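Local atomic coordinates of single-stranded DNA-binding protein (Enterobacter phage Enc34, PDB entry 5ODK), a protein that binds single-stranded DNA, probably through its OB fold, as a phage protein linked to DNA replication. Residues A[9-13]-A[14-18]; A[65-68]-A[69-73]; A[103-107]-A[108-112]. One frame throughout, in Å; residues are numbered along the deposited sequence. Where two conformers were deposited one is given.

Contact 1: A[9-13]-A[14-18]; sequences AKKVK and NGVLY
Lys11 and Val16 sit opposite each other in an antiparallel hairpin, a non-hydrogen-bonded pair whose side chains slant across one another on the same sheet face. The lysine chain runs out extended and bends only at its last torsion (chi4 60°), which turns NZ back toward the tip of the valine, 4.2 Å from Val16 CG2. CG1 of Val16 lies over one face of the Tyr18 ring, offset toward its rim. On the opposite face of the sheet stand Val12, Lys10 and Leu17; Val12 CG2 leans over the partner strand, 3.7 Å from Gly15 O, where glycine brings no side chain. At the type II turn from Val12 to Gly15, Lys13 and Asn14 lie side by side and point the same way, with Asn14 ND2 3.8 Å from Lys13 CE. The amide is held by Asn27 through OD1 and Thr59 O through ND2. At the open end a classic beta bulge sets Ala9 and Lys10 against Leu17, whose O accepts both Ala9 N, at 2.7 Å and in the carbonyl plane, and Lys10 N at 3.0 Å. Leu17 N bonds Lys10 O (2.8 Å), Val12 N bonds Gly15 O (3.0 Å), and Gly15 N closes the turn onto Val12 O. The hairpin is thus held mainly by backbone hydrogen bonds; Lys13 lays aliphatic carbons beside Asn14, and the ammonium groups would make this exposed edge strand positive.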
ATOM      1  N   ALA A   9     -14.538  -8.184  -6.029  1.00 19.85           N
ATOM      2  CA  ALA A   9     -15.861  -7.784  -5.582  1.00 19.85           C
ATOM      3  C   ALA A   9     -16.342  -6.510  -6.327  1.00 21.13           C
ATOM      4  O   ALA A   9     -17.486  -6.444  -6.762  1.00 25.50           O
ATOM      5  CB  ALA A   9     -15.874  -7.581  -4.084  1.00 21.33           C
ATOM      6  N   LYS A  10     -15.465  -5.520  -6.480  1.00 19.60           N
ATOM      7  CA  LYS A  10     -15.827  -4.243  -7.105  1.00 21.98           C
ATOM      8  C   LYS A  10     -14.587  -3.653  -7.754  1.00 21.06           C
ATOM      9  O   LYS A  10     -13.576  -3.505  -7.098  1.00 19.87           O
ATOM     10  CB  LYS A  10     -16.380  -3.266  -6.043  1.00 24.68           C
ATOM     11  CG  LYS A  10     -16.820  -1.873  -6.538  1.00 28.77           C
ATOM     12  CD  LYS A  10     -18.069  -1.917  -7.416  1.00 33.47           C
ATOM     13  CE  LYS A  10     -18.429  -0.538  -7.983  1.00 35.84           C
ATOM     14  NZ  LYS A  10     -19.609  -0.553  -8.899  1.00 36.45           N
ATOM     15  N   LYS A  11     -14.670  -3.297  -9.028  1.00 20.23           N
ATOM     16  CA  LYS A  11     -13.605  -2.626  -9.776  1.00 21.30           C
ATOM     17  C   LYS A  11     -14.013  -1.146  -9.971  1.00 20.87           C
ATOM     18  O   LYS A  11     -15.150  -0.846 -10.352  1.00 24.02           O
ATOM     19  CB  LYS A  11     -13.397  -3.377 -11.107  1.00 26.09           C
ATOM     20  CG  LYS A  11     -12.220  -2.926 -11.967  1.00 26.80           C
ATOM     21  CD  LYS A  11     -12.012  -3.873 -13.154  1.00 31.75           C
ATOM     22  CE  LYS A  11     -10.848  -3.460 -14.054  1.00 30.40           C
ATOM     23  NZ  LYS A  11      -9.571  -3.435 -13.282  1.00 26.97           N
ATOM     24  N   VAL A  12     -13.110  -0.227  -9.649  1.00 18.69           N
ATOM     25  CA  VAL A  12     -13.302   1.225  -9.869  1.00 20.36           C
ATOM     26  C   VAL A  12     -12.091   1.788 -10.602  1.00 17.74           C
ATOM     27  O   VAL A  12     -11.102   1.060 -10.769  1.00 17.49           O
ATOM     28  CB  VAL A  12     -13.527   1.988  -8.554  1.00 20.72           C
ATOM     29  CG1 VAL A  12     -14.762   1.468  -7.853  1.00 23.16           C
ATOM     30  CG2 VAL A  12     -12.306   1.881  -7.634  1.00 19.30           C
ATOM     31  N   LYS A  13     -12.104   3.066 -10.978  1.00 19.20           N
ATOM     32  CA  LYS A  13     -10.924   3.683 -11.593  1.00 17.76           C
ATOM     33  C   LYS A  13      -9.733   3.446 -10.659  1.00 16.33           C
ATOM     34  O   LYS A  13      -9.772   3.750  -9.473  1.00 15.79           O
ATOM     35  CB  LYS A  13     -11.111   5.183 -11.839  1.00 19.53           C
ATOM     36  CG  LYS A  13      -9.890   5.849 -12.451  1.00 20.63           C
ATOM     37  CD  LYS A  13     -10.134   7.290 -12.821  1.00 25.38           C
ATOM     38  CE  LYS A  13      -8.917   7.851 -13.535  1.00 29.84           C
ATOM     39  NZ  LYS A  13      -9.257   9.085 -14.277  1.00 37.03           N
ATOM     40  N   ASN A  14      -8.670   2.869 -11.203  1.00 15.85           N
ATOM     41  CA  ASN A  14      -7.433   2.717 -10.450  1.00 14.08           C
ATOM     42  C   ASN A  14      -7.534   1.892  -9.174  1.00 12.70           C
ATOM     43  O   ASN A  14      -6.697   2.053  -8.293  1.00 13.41           O
ATOM     44  CB  ASN A  14      -6.776   4.071 -10.164  1.00 15.85           C
ATOM     45  CG  ASN A  14      -6.192   4.711 -11.401  1.00 14.89           C
ATOM     46  OD1 ASN A  14      -5.647   4.013 -12.271  1.00 16.75           O
ATOM     47  ND2 ASN A  14      -6.260   6.030 -11.478  1.00 18.55           N
ATOM     48  N   GLY A  15      -8.468   0.954  -9.091  1.00 13.97           N
ATOM     49  CA  GLY A  15      -8.541   0.114  -7.930  1.00 14.80           C
ATOM     50  C   GLY A  15      -9.478  -1.044  -8.012  1.00 13.89           C
ATOM     51  O   GLY A  15     -10.394  -1.069  -8.831  1.00 15.71           O
ATOM     52  N   VAL A  16      -9.272  -2.005  -7.116  1.00 13.95           N
ATOM     53  CA  VAL A  16     -10.153  -3.173  -7.009  1.00 14.00           C
ATOM     54  C   VAL A  16     -10.313  -3.551  -5.541  1.00 13.65           C
ATOM     55  O   VAL A  16      -9.337  -3.569  -4.785  1.00 13.72           O
ATOM     56  CB  VAL A  16      -9.610  -4.405  -7.765  1.00 15.72           C
ATOM     57  CG1 VAL A  16     -10.653  -5.526  -7.743  1.00 17.59           C
ATOM     58  CG2 VAL A  16      -9.197  -4.077  -9.184  1.00 17.48           C
ATOM     59  N   LEU A  17     -11.552  -3.818  -5.139  1.00 14.28           N
ATOM     60  CA  LEU A  17     -11.843  -4.465  -3.863  1.00 13.60           C
ATOM     61  C   LEU A  17     -12.144  -5.904  -4.162  1.00 14.04           C
ATOM     62  O   LEU A  17     -12.919  -6.215  -5.078  1.00 16.13           O
ATOM     63  CB  LEU A  17     -13.046  -3.813  -3.187  1.00 14.06           C
ATOM     64  CG  LEU A  17     -13.496  -4.496  -1.914  1.00 14.37           C
ATOM     65  CD1 LEU A  17     -12.470  -4.338  -0.783  1.00 14.63           C
ATOM     66  CD2 LEU A  17     -14.809  -3.912  -1.481  1.00 15.78           C
ATOM     67  N   TYR A  18     -11.519  -6.801  -3.407  1.00 12.47           N
ATOM     68  CA  TYR A  18     -11.700  -8.239  -3.550  1.00 14.39           C
ATOM     69  C   TYR A  18     -12.647  -8.760  -2.464  1.00 14.19           C
ATOM     70  O   TYR A  18     -12.785  -8.163  -1.383  1.00 14.92           O
ATOM     71  CB  TYR A  18     -10.323  -8.962  -3.539  1.00 13.94           C
ATOM     72  CG  TYR A  18      -9.481  -8.516  -4.692  1.00 14.10           C
ATOM     73  CD1 TYR A  18      -9.623  -9.104  -5.940  1.00 15.86           C
ATOM     74  CD2 TYR A  18      -8.592  -7.454  -4.565  1.00 13.86           C
ATOM     75  CE1 TYR A  18      -8.870  -8.693  -7.018  1.00 16.54           C
ATOM     76  CE2 TYR A  18      -7.871  -6.997  -5.660  1.00 15.51           C
ATOM     77  CZ  TYR A  18      -8.003  -7.639  -6.889  1.00 15.98           C
ATOM     78  OH  TYR A  18      -7.283  -7.187  -7.976  1.00 20.89           O
TER

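Contact 2: A[65-68]-A[69-73]; sequences KIID and EQIEL
Ile67 and Ile71, one turn apart on helix 61-76, form the tightly packed side of this contact. Their side chains cross at a slant, CG2 of Ile67 meeting CD1 of Ile71 at 3.9 Å. With chi1 at -74°, the CG2 branch of Ile67 is anti to the backbone N and beside the carbonyl carbon, facing the next turn and Ile71, while CG1 lies beside N. CG1 of Ile71 also rests 3.4 Å from Ile67 O, the carbonyl that accepts Ile71 N. Both residues are buried, Ile67 against Ile23 and Val25 and both against Phe91. Beside them Ile66 and Gln70 point the same way, CG2 of the isoleucine against CG of the glutamine at 4.1 Å; both also touch Leu17.

The other side is looser and wetter. Glu69 reaches back along the helix over the carbonyl of Lys65, its CG 3.3 Å from Lys65 O, and lays its carboxylate against the lysine's aliphatic chain. The charged ends stay apart, Lys65 NZ and Glu69 OE2 being 4.9 Å distant, so the attraction is at most long-range. One water donates to Lys65 O and, weakly, to Glu69 OE2. A second bridges Asp68 O and Glu72 OE2, 2.8 Å from each, giving Asp68 O a donor besides Glu72 N. The carboxylates of Asp68 and Glu72 form salt bridges with Lys64 and Lys75, respectively, also on this helix. Regular i to i+4 backbone bonds run along the helix beneath both sides, as from Gln70 N to Ile66 O at 2.9 Å. The pattern is that of an amphipathic alpha helix, laid by its apolar stripe against the strands of an OB-fold protein.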
ATOM      1  N   LYS A  65     -12.233   6.084  -1.195  1.00 16.03           N
ATOM      2  CA  LYS A  65     -13.507   5.891  -0.484  1.00 18.07           C
ATOM      3  C   LYS A  65     -13.667   4.432  -0.016  1.00 15.61           C
ATOM      4  O   LYS A  65     -14.064   4.161   1.120  1.00 17.93           O
ATOM      5  CB  LYS A  65     -14.673   6.356  -1.367  1.00 20.49           C
ATOM      6  CG  LYS A  65     -16.018   6.198  -0.712  1.00 24.16           C
ATOM      7  CD  LYS A  65     -17.055   7.108  -1.340  1.00 28.43           C
ATOM      8  CE  LYS A  65     -18.329   6.982  -0.537  1.00 29.51           C
ATOM      9  NZ  LYS A  65     -19.243   8.058  -0.945  1.00 30.42           N
ATOM     10  N   ILE A  66     -13.324   3.501  -0.895  1.00 14.78           N
ATOM     11  CA  ILE A  66     -13.373   2.104  -0.550  1.00 15.02           C
ATOM     12  C   ILE A  66     -12.394   1.806   0.592  1.00 14.02           C
ATOM     13  O   ILE A  66     -12.697   1.069   1.523  1.00 15.25           O
ATOM     14  CB  ILE A  66     -13.043   1.242  -1.801  1.00 15.95           C
ATOM     15  CG1 ILE A  66     -14.244   1.259  -2.768  1.00 16.97           C
ATOM     16  CG2 ILE A  66     -12.712  -0.186  -1.393  1.00 17.57           C
ATOM     17  CD1 ILE A  66     -13.997   0.658  -4.132  1.00 19.10           C
ATOM     18  N   ILE A  67     -11.183   2.354   0.492  1.00 13.52           N
ATOM     19  CA  ILE A  67     -10.193   2.161   1.571  1.00 13.17           C
ATOM     20  C   ILE A  67     -10.747   2.648   2.904  1.00 13.47           C
ATOM     21  O   ILE A  67     -10.632   1.927   3.909  1.00 13.91           O
ATOM     22  CB  ILE A  67      -8.862   2.873   1.212  1.00 14.69           C
ATOM     23  CG1 ILE A  67      -8.127   2.084   0.138  1.00 14.78           C
ATOM     24  CG2 ILE A  67      -7.979   3.044   2.450  1.00 14.56           C
ATOM     25  CD1 ILE A  67      -7.027   2.869  -0.546  1.00 16.88           C
ATOM     26  N   ASP A  68     -11.397   3.822   2.918  1.00 14.10           N
ATOM     27  CA  ASP A  68     -11.961   4.304   4.173  1.00 14.47           C
ATOM     28  C   ASP A  68     -13.008   3.326   4.724  1.00 12.92           C
ATOM     29  O   ASP A  68     -13.064   3.057   5.925  1.00 15.42           O
ATOM     30  CB  ASP A  68     -12.541   5.697   3.995  1.00 15.87           C
ATOM     31  CG  ASP A  68     -11.504   6.789   3.856  1.00 17.58           C
ATOM     32  OD1 ASP A  68     -10.319   6.591   4.204  1.00 21.68           O
ATOM     33  OD2 ASP A  68     -11.910   7.900   3.439  1.00 20.54           O
ATOM     34  N   GLU A  69     -13.848   2.813   3.836  1.00 13.31           N
ATOM     35  CA  GLU A  69     -14.875   1.841   4.222  1.00 14.69           C
ATOM     36  C   GLU A  69     -14.261   0.563   4.789  1.00 14.95           C
ATOM     37  O   GLU A  69     -14.690   0.016   5.777  1.00 15.41           O
ATOM     38  CB  GLU A  69     -15.775   1.526   3.044  1.00 15.77           C
ATOM     39  CG  GLU A  69     -16.642   2.721   2.667  1.00 18.98           C
ATOM     40  CD  GLU A  69     -17.253   2.712   1.293  1.00 20.16           C
ATOM     41  OE1 GLU A  69     -17.078   1.760   0.529  1.00 22.41           O
ATOM     42  OE2 GLU A  69     -17.957   3.699   0.979  1.00 21.54           O
ATOM     43  N   GLN A  70     -13.189   0.101   4.168  1.00 14.69           N
ATOM     44  CA  GLN A  70     -12.517  -1.118   4.622  1.00 13.85           C
ATOM     45  C   GLN A  70     -11.796  -0.890   5.947  1.00 12.98           C
ATOM     46  O   GLN A  70     -11.741  -1.800   6.774  1.00 13.84           O
ATOM     47  CB  GLN A  70     -11.547  -1.655   3.570  1.00 14.14           C
ATOM     48  CG  GLN A  70     -12.283  -2.039   2.294  1.00 15.08           C
ATOM     49  CD  GLN A  70     -13.320  -3.120   2.500  1.00 15.47           C
ATOM     50  OE1 GLN A  70     -13.042  -4.163   3.064  1.00 16.58           O
ATOM     51  NE2 GLN A  70     -14.558  -2.824   2.118  1.00 19.74           N
ATOM     52  N   ILE A  71     -11.266   0.317   6.159  1.00 13.50           N
ATOM     53  CA  ILE A  71     -10.725   0.675   7.470  1.00 13.23           C
ATOM     54  C   ILE A  71     -11.795   0.586   8.576  1.00 14.09           C
ATOM     55  O   ILE A  71     -11.528   0.036   9.644  1.00 13.25           O
ATOM     56  CB  ILE A  71     -10.065   2.063   7.408  1.00 13.51           C
ATOM     57  CG1 ILE A  71      -8.739   1.945   6.678  1.00 14.19           C
ATOM     58  CG2 ILE A  71      -9.873   2.678   8.795  1.00 14.38           C
ATOM     59  CD1 ILE A  71      -8.115   3.283   6.353  1.00 14.81           C
ATOM     60  N   GLU A  72     -13.016   1.067   8.298  1.00 14.23           N
ATOM     61  CA  GLU A  72     -14.086   0.961   9.274  1.00 14.80           C
ATOM     62  C   GLU A  72     -14.448  -0.488   9.577  1.00 15.16           C
ATOM     63  O   GLU A  72     -14.665  -0.856  10.725  1.00 15.39           O
ATOM     64  CB  GLU A  72     -15.318   1.787   8.847  1.00 16.50           C
ATOM     65  CG  GLU A  72     -15.031   3.271   8.813  1.00 18.63           C
ATOM     66  CD  GLU A  72     -14.524   3.811  10.155  1.00 21.36           C
ATOM     67  OE1 GLU A  72     -15.200   3.604  11.179  1.00 31.00           O
ATOM     68  OE2 GLU A  72     -13.433   4.422  10.186  1.00 23.55           O
ATOM     69  N   LEU A  73     -14.470  -1.332   8.550  1.00 14.51           N
ATOM     70  CA  LEU A  73     -14.783  -2.745   8.740  1.00 15.92           C
ATOM     71  C   LEU A  73     -13.710  -3.401   9.619  1.00 14.97           C
ATOM     72  O   LEU A  73     -13.986  -4.261  10.469  1.00 15.50           O
ATOM     73  CB  LEU A  73     -14.865  -3.433   7.390  1.00 16.52           C
ATOM     74  CG  LEU A  73     -15.196  -4.908   7.350  1.00 22.20           C
ATOM     75  CD1 LEU A  73     -16.572  -5.175   7.932  1.00 24.52           C
ATOM     76  CD2 LEU A  73     -15.087  -5.424   5.913  1.00 27.22           C
TER
HETATM   77  O   HOH W   1     -15.803   5.957   2.486  1.00 28.71           O
HETATM   78  O   HOH W   2     -12.268   5.030   7.715  1.00 24.32           O

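Contact 3: A[103-107]-A[108-112]; sequences PECEG and MWVIS
This is a local turn contact at the entry to strand 108-115, where the short 3-10 segment 103-105 passes through a type II beta turn, Cys105 to Met108, into the sheet. The turn is closed by Met108 N to Cys105 O at 3.1 Å; the bond is bent, 137° at the hydrogen, and the donor stands above the carbonyl plane. Gly107 takes the positive phi of the turn's third position, and its N is held by the carboxylate of Asp96. Met108 makes most of the side-chain contact. With chi1 at -56° and chi2 at -72°, its chain folds back against the preceding backbone instead of running out from the strand. Its carbons make van der Waals contacts with backbone carbonyls: CB lies 3.3 Å from Cys105 O, CG is 3.5 Å from Glu104 O, and CE stays near that same carbonyl at 3.9 Å. The sulfur passes 4.0 Å from Gly107 O. A second, apolar touch joins Cys105 SG to Val110 CG2 at 4.1 Å, and Phe99 covers both residues. Trp109, directed away from the turn, makes cation-pi contacts with Lys57 and Lys64. Beyond the turn the strand pairs on two sides, its Trp109 and Ile111 bonding through the backbone to Met55 and Leu53 of strand 49-56, and Val110 to Lys93 of strand 92-94.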
ATOM      1  N   PRO A 103       7.793  17.460  -0.780  1.00 28.13           N
ATOM      2  CA  PRO A 103       7.014  17.928  -1.974  1.00 27.92           C
ATOM      3  C   PRO A 103       6.400  16.867  -2.922  1.00 26.61           C
ATOM      4  O   PRO A 103       5.406  17.126  -3.605  1.00 31.14           O
ATOM      5  CB  PRO A 103       8.022  18.755  -2.782  1.00 31.75           C
ATOM      6  CG  PRO A 103       9.267  18.794  -2.027  1.00 29.59           C
ATOM      7  CD  PRO A 103       9.160  18.014  -0.762  1.00 28.10           C
ATOM      8  N   GLU A 104       6.993  15.699  -2.985  1.00 25.65           N
ATOM      9  CA  GLU A 104       6.411  14.627  -3.764  1.00 21.23           C
ATOM     10  C   GLU A 104       5.066  14.143  -3.209  1.00 18.93           C
ATOM     11  O   GLU A 104       4.378  13.374  -3.873  1.00 17.68           O
ATOM     12  CB  GLU A 104       7.387  13.454  -3.842  1.00 19.64           C
ATOM     13  CG  GLU A 104       7.559  12.621  -2.573  1.00 22.52           C
ATOM     14  CD  GLU A 104       8.517  13.151  -1.518  1.00 28.25           C
ATOM     15  OE1 GLU A 104       9.063  14.281  -1.645  1.00 31.00           O
ATOM     16  OE2 GLU A 104       8.684  12.396  -0.526  1.00 29.97           O
ATOM     17  N   CYS A 105       4.720  14.556  -1.986  1.00 19.02           N
ATOM     18  CA  CYS A 105       3.437  14.207  -1.358  1.00 17.83           C
ATOM     19  C   CYS A 105       2.286  15.167  -1.701  1.00 18.05           C
ATOM     20  O   CYS A 105       1.140  14.916  -1.327  1.00 18.25           O
ATOM     21  CB  CYS A 105       3.622  14.085   0.158  1.00 19.86           C
ATOM     22  SG  CYS A 105       4.748  12.776   0.668  1.00 21.06           S
ATOM     23  N   GLU A 106       2.575  16.232  -2.438  1.00 18.68           N
ATOM     24  CA  GLU A 106       1.529  17.213  -2.765  1.00 21.19           C
ATOM     25  C   GLU A 106       0.473  16.551  -3.645  1.00 18.94           C
ATOM     26  O   GLU A 106       0.769  15.858  -4.627  1.00 20.28           O
ATOM     27  CB  GLU A 106       2.114  18.435  -3.491  1.00 26.79           C
ATOM     28  CG  GLU A 106       1.098  19.496  -3.885  1.00 30.76           C
ATOM     29  CD  GLU A 106       1.734  20.713  -4.513  1.00 39.15           C
ATOM     30  OE1 GLU A 106       2.888  20.623  -5.001  1.00 47.11           O
ATOM     31  OE2 GLU A 106       1.061  21.761  -4.530  1.00 51.02           O
ATOM     32  N   GLY A 107      -0.783  16.756  -3.291  1.00 18.35           N
ATOM     33  CA  GLY A 107      -1.887  16.169  -4.032  1.00 18.00           C
ATOM     34  C   GLY A 107      -1.968  14.664  -3.951  1.00 14.79           C
ATOM     35  O   GLY A 107      -2.604  14.042  -4.787  1.00 15.49           O
ATOM     36  N   MET A 108      -1.381  14.084  -2.902  1.00 15.00           N
ATOM     37  CA  MET A 108      -1.353  12.634  -2.728  1.00 14.03           C
ATOM     38  C   MET A 108      -1.999  12.171  -1.438  1.00 13.78           C
ATOM     39  O   MET A 108      -1.886  12.864  -0.424  1.00 15.44           O
ATOM     40  CB  MET A 108       0.102  12.113  -2.677  1.00 15.29           C
ATOM     41  CG  MET A 108       0.972  12.455  -3.850  1.00 14.98           C
ATOM     42  SD  MET A 108       0.493  11.522  -5.313  1.00 15.77           S
ATOM     43  CE  MET A 108       1.950  11.618  -6.328  1.00 18.82           C
ATOM     44  N   TRP A 109      -2.628  10.996  -1.479  1.00 12.71           N
ATOM     45  CA  TRP A 109      -2.814  10.173  -0.296  1.00 13.64           C
ATOM     46  C   TRP A 109      -1.528   9.375  -0.117  1.00 13.54           C
ATOM     47  O   TRP A 109      -0.954   8.905  -1.104  1.00 15.42           O
ATOM     48  CB  TRP A 109      -4.000   9.210  -0.428  1.00 14.15           C
ATOM     49  CG  TRP A 109      -5.309   9.917  -0.692  1.00 16.12           C
ATOM     50  CD1 TRP A 109      -6.054   9.891  -1.867  1.00 16.29           C
ATOM     51  CD2 TRP A 109      -5.973  10.773   0.177  1.00 17.06           C
ATOM     52  NE1 TRP A 109      -7.146  10.661  -1.743  1.00 18.87           N
ATOM     53  CE2 TRP A 109      -7.133  11.230  -0.493  1.00 16.67           C
ATOM     54  CE3 TRP A 109      -5.734  11.192   1.484  1.00 17.08           C
ATOM     55  CZ2 TRP A 109      -8.039  12.112   0.092  1.00 19.16           C
ATOM     56  CZ3 TRP A 109      -6.612  12.069   2.061  1.00 18.86           C
ATOM     57  CH2 TRP A 109      -7.765  12.521   1.376  1.00 20.16           C
ATOM     58  N   VAL A 110      -1.081   9.212   1.133  1.00 12.31           N
ATOM     59  CA  VAL A 110       0.189   8.522   1.427  1.00 12.26           C
ATOM     60  C   VAL A 110      -0.165   7.268   2.168  1.00 11.59           C
ATOM     61  O   VAL A 110      -0.664   7.325   3.292  1.00 12.38           O
ATOM     62  CB  VAL A 110       1.140   9.417   2.252  1.00 12.66           C
ATOM     63  CG1 VAL A 110       2.467   8.719   2.513  1.00 13.20           C
ATOM     64  CG2 VAL A 110       1.341  10.751   1.533  1.00 14.89           C
ATOM     65  N   ILE A 111       0.140   6.113   1.564  1.00 12.07           N
ATOM     66  CA  ILE A 111      -0.155   4.825   2.150  1.00 12.53           C
ATOM     67  C   ILE A 111       1.143   4.151   2.569  1.00 11.65           C
ATOM     68  O   ILE A 111       2.083   4.049   1.758  1.00 14.41           O
ATOM     69  CB  ILE A 111      -0.908   3.937   1.150  1.00 13.57           C
ATOM     70  CG1 ILE A 111      -2.333   4.461   0.924  1.00 14.96           C
ATOM     71  CG2 ILE A 111      -0.904   2.483   1.565  1.00 14.65           C
ATOM     72  CD1 ILE A 111      -3.009   3.865  -0.287  1.00 18.06           C
ATOM     73  N   SER A 112       1.186   3.637   3.799  1.00 11.77           N
ATOM     74  CA  SER A 112       2.309   2.840   4.263  0.50 12.68           C
ATOM     75  C   SER A 112       1.860   1.418   4.445  1.00 11.99           C
ATOM     76  O   SER A 112       0.851   1.152   5.091  1.00 13.79           O
ATOM     77  CB  SER A 112       2.758   3.387   5.607  0.50 14.63           C
ATOM     78  OG  SER A 112       3.045   4.755   5.475  0.50 16.90           O
TER

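In the fold
Contacts 1 and 2 meet directly, with centres 13 Å apart: the Val12 and Leu17 face of the hairpin lies on helix 61-76, where Leu17 CD1 is 3.6 Å from Gln70 CD and Val12 CG1 is 3.9 Å from Ile66 CD1. The helix also reaches contact 3, Ile67 CD1 standing 4.1 Å from Ile111 CD1, so it touches both the hairpin and strand 108-115. Contacts 1 and 3 do not touch, their nearest atoms about 9 Å apart, yet both reach the same mixed sheet. Lys13, a magnesium-binding residue in this protein though without the metal here, has its side chain about 9 Å from that of Ile66 and about 12 Å from that of Trp109.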